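Local coordinates for protein purine nucleoside phosphorylase (Grouper iridovirus, PDB 3KHS) that probably catalyses the phosphorolysis of purine nucleosides to a free purine base and ribose 1-phosphate in the purine salvage pathway, at residues 155-160 with 225-230. Numbering follows the deposited sequence.
Sequences RFPSMT and AKHGGM
P157 meets the imidazole of H227 where the irregular chain of 155-160 passes the C-terminal end of helix 219-227, a helix closed by a Schellman motif, in the alpha/beta fold of the PNP/MTAP phosphorylase family. The pyrrolidine ring comes to the edge of the imidazole instead of lying over a face: P157 CG lies 3.6 Å from H227 CD2, and P157 CB, in the imidazole plane, is 3.7 Å from that carbon. H227 holds CG anti to its own backbone N (chi1 167°), which swings the imidazole out along the passing chain and brings the CD2 edge against the proline. The adjoining ring atom NE2 is hydrogen-bonded to the side-chain oxygen of N148, with a weak hydrogen bond to the carbonyl of E154, so polar bonds probably help fix the ring's rotation while its carbon edge packs.

One residue earlier on the helix, K226 makes a looser contact. The bent side chain of M159 carries its methyl to the lysine: K226 CB stands 4.5 Å from M159 CE, and K226 CG lies 4.4 Å from the carbonyl O of S158. The lysine's NZ continues to the backbone oxygen of S161, tying the helix end to the chain just beyond. No hydrogen bond joins 155-160 directly to 225-230; the touch is by van der Waals contact. Across the subunit interface, F156 sets its ring edge-to-face with Y85 of a second subunit, and M159 packs on F197 of that subunit.

Both backbones turn locally. G229, at positive phi, completes the Schellman motif, with M230 N bonded to A225 O at 3.0 Å and G229 N to K226 O. In the other segment S158 forms an ST turn, its OG accepting a nearly straight hydrogen bond (171°) from T160 N at 3.1 Å.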
loop_
_atom_site.group_PDB
_atom_site.type_symbol
_atom_site.label_atom_id
_atom_site.label_comp_id
_atom_site.label_asym_id
_atom_site.label_seq_id
_atom_site.Cartn_x
_atom_site.Cartn_y
_atom_site.Cartn_z
ATOM N N ARG B 155 -11.620 -9.454 -16.399
ATOM C CA ARG B 155 -11.180 -8.135 -15.973
ATOM C C ARG B 155 -11.081 -8.192 -14.436
ATOM O O ARG B 155 -10.120 -7.734 -13.838
ATOM C CB ARG B 155 -12.219 -7.078 -16.376
ATOM C CG ARG B 155 -11.663 -5.716 -16.828
ATOM C CD ARG B 155 -10.922 -4.877 -15.774
ATOM N NE ARG B 155 -9.574 -5.382 -15.486
ATOM C CZ ARG B 155 -8.448 -4.672 -15.590
ATOM N NH1 ARG B 155 -8.485 -3.402 -15.983
ATOM N NH2 ARG B 155 -7.280 -5.234 -15.296
ATOM N N PHE B 156 -12.112 -8.758 -13.823
ATOM C CA PHE B 156 -12.206 -8.894 -12.380
ATOM C C PHE B 156 -12.204 -10.380 -12.005
ATOM O O PHE B 156 -13.235 -10.943 -11.646
ATOM C CB PHE B 156 -13.503 -8.248 -11.897
ATOM C CG PHE B 156 -13.649 -6.815 -12.287
ATOM C CD1 PHE B 156 -12.805 -5.841 -11.747
ATOM C CD2 PHE B 156 -14.668 -6.420 -13.164
ATOM C CE1 PHE B 156 -12.980 -4.489 -12.071
ATOM C CE2 PHE B 156 -14.854 -5.069 -13.499
ATOM C CZ PHE B 156 -14.012 -4.100 -12.953
ATOM N N PRO B 157 -11.032 -11.023 -12.077
ATOM C CA PRO B 157 -10.864 -12.438 -11.758
ATOM C C PRO B 157 -11.127 -12.782 -10.297
ATOM O O PRO B 157 -10.714 -12.058 -9.384
ATOM C CB PRO B 157 -9.412 -12.695 -12.131
ATOM C CG PRO B 157 -8.753 -11.385 -11.804
ATOM C CD PRO B 157 -9.734 -10.391 -12.378
ATOM N N SER B 158 -11.812 -13.895 -10.078
ATOM C CA SER B 158 -12.090 -14.340 -8.727
ATOM C C SER B 158 -10.842 -14.961 -8.134
ATOM O O SER B 158 -10.112 -15.704 -8.807
ATOM C CB SER B 158 -13.208 -15.381 -8.704
ATOM O OG SER B 158 -13.045 -16.223 -7.582
ATOM N N MET B 159 -10.616 -14.661 -6.861
ATOM C CA MET B 159 -9.472 -15.182 -6.129
ATOM C C MET B 159 -9.983 -16.048 -4.981
ATOM O O MET B 159 -9.296 -16.247 -3.990
ATOM C CB MET B 159 -8.629 -14.009 -5.585
ATOM C CG MET B 159 -7.883 -13.189 -6.671
ATOM S SD MET B 159 -6.772 -14.254 -7.718
ATOM C CE MET B 159 -7.451 -13.809 -9.387
ATOM N N THR B 160 -11.195 -16.576 -5.121
ATOM C CA THR B 160 -11.768 -17.389 -4.064
ATOM C C THR B 160 -11.070 -18.725 -3.869
ATOM O O THR B 160 -11.049 -19.233 -2.754
ATOM C CB THR B 160 -13.275 -17.594 -4.275
ATOM O OG1 THR B 160 -13.956 -16.360 -4.009
ATOM C CG2 THR B 160 -13.810 -18.648 -3.340
ATOM N N ALA B 225 -1.259 -16.202 -12.393
ATOM C CA ALA B 225 -1.384 -17.559 -12.891
ATOM C C ALA B 225 -2.878 -17.943 -12.942
ATOM O O ALA B 225 -3.405 -18.383 -13.971
ATOM C CB ALA B 225 -0.641 -18.494 -11.954
ATOM N N LYS B 226 -3.550 -17.751 -11.814
ATOM C CA LYS B 226 -4.959 -18.090 -11.678
ATOM C C LYS B 226 -5.786 -17.373 -12.713
ATOM O O LYS B 226 -6.702 -17.939 -13.301
ATOM C CB LYS B 226 -5.475 -17.705 -10.300
ATOM C CG LYS B 226 -6.801 -18.370 -9.934
ATOM C CD LYS B 226 -6.644 -19.886 -9.843
ATOM C CE LYS B 226 -7.979 -20.562 -10.012
ATOM N NZ LYS B 226 -8.929 -20.118 -8.973
ATOM N N HIS B 227 -5.463 -16.106 -12.915
ATOM C CA HIS B 227 -6.165 -15.284 -13.866
ATOM C C HIS B 227 -5.936 -15.816 -15.274
ATOM O O HIS B 227 -6.805 -15.696 -16.124
ATOM C CB HIS B 227 -5.679 -13.841 -13.726
ATOM C CG HIS B 227 -6.087 -12.943 -14.854
ATOM N ND1 HIS B 227 -5.370 -12.853 -16.029
ATOM C CD2 HIS B 227 -7.140 -12.099 -14.988
ATOM C CE1 HIS B 227 -5.963 -11.990 -16.838
ATOM N NE2 HIS B 227 -7.039 -11.518 -16.229
ATOM N N GLY B 228 -4.766 -16.412 -15.499
ATOM C CA GLY B 228 -4.427 -16.956 -16.800
ATOM C C GLY B 228 -4.898 -18.381 -16.982
ATOM O O GLY B 228 -4.397 -19.102 -17.827
ATOM N N GLY B 229 -5.847 -18.792 -16.156
ATOM C CA GLY B 229 -6.393 -20.131 -16.235
ATOM C C GLY B 229 -5.520 -21.279 -15.766
ATOM O O GLY B 229 -5.839 -22.440 -16.026
ATOM N N MET B 230 -4.422 -21.002 -15.082
ATOM C CA MET B 230 -3.572 -22.107 -14.635
ATOM C C MET B 230 -3.900 -22.480 -13.201
ATOM O O MET B 230 -4.459 -21.674 -12.452
ATOM C CB MET B 230 -2.078 -21.750 -14.771
ATOM C CG MET B 230 -1.565 -21.634 -16.215
ATOM S SD MET B 230 0.134 -21.002 -16.369
ATOM C CE MET B 230 -0.104 -19.386 -15.612
#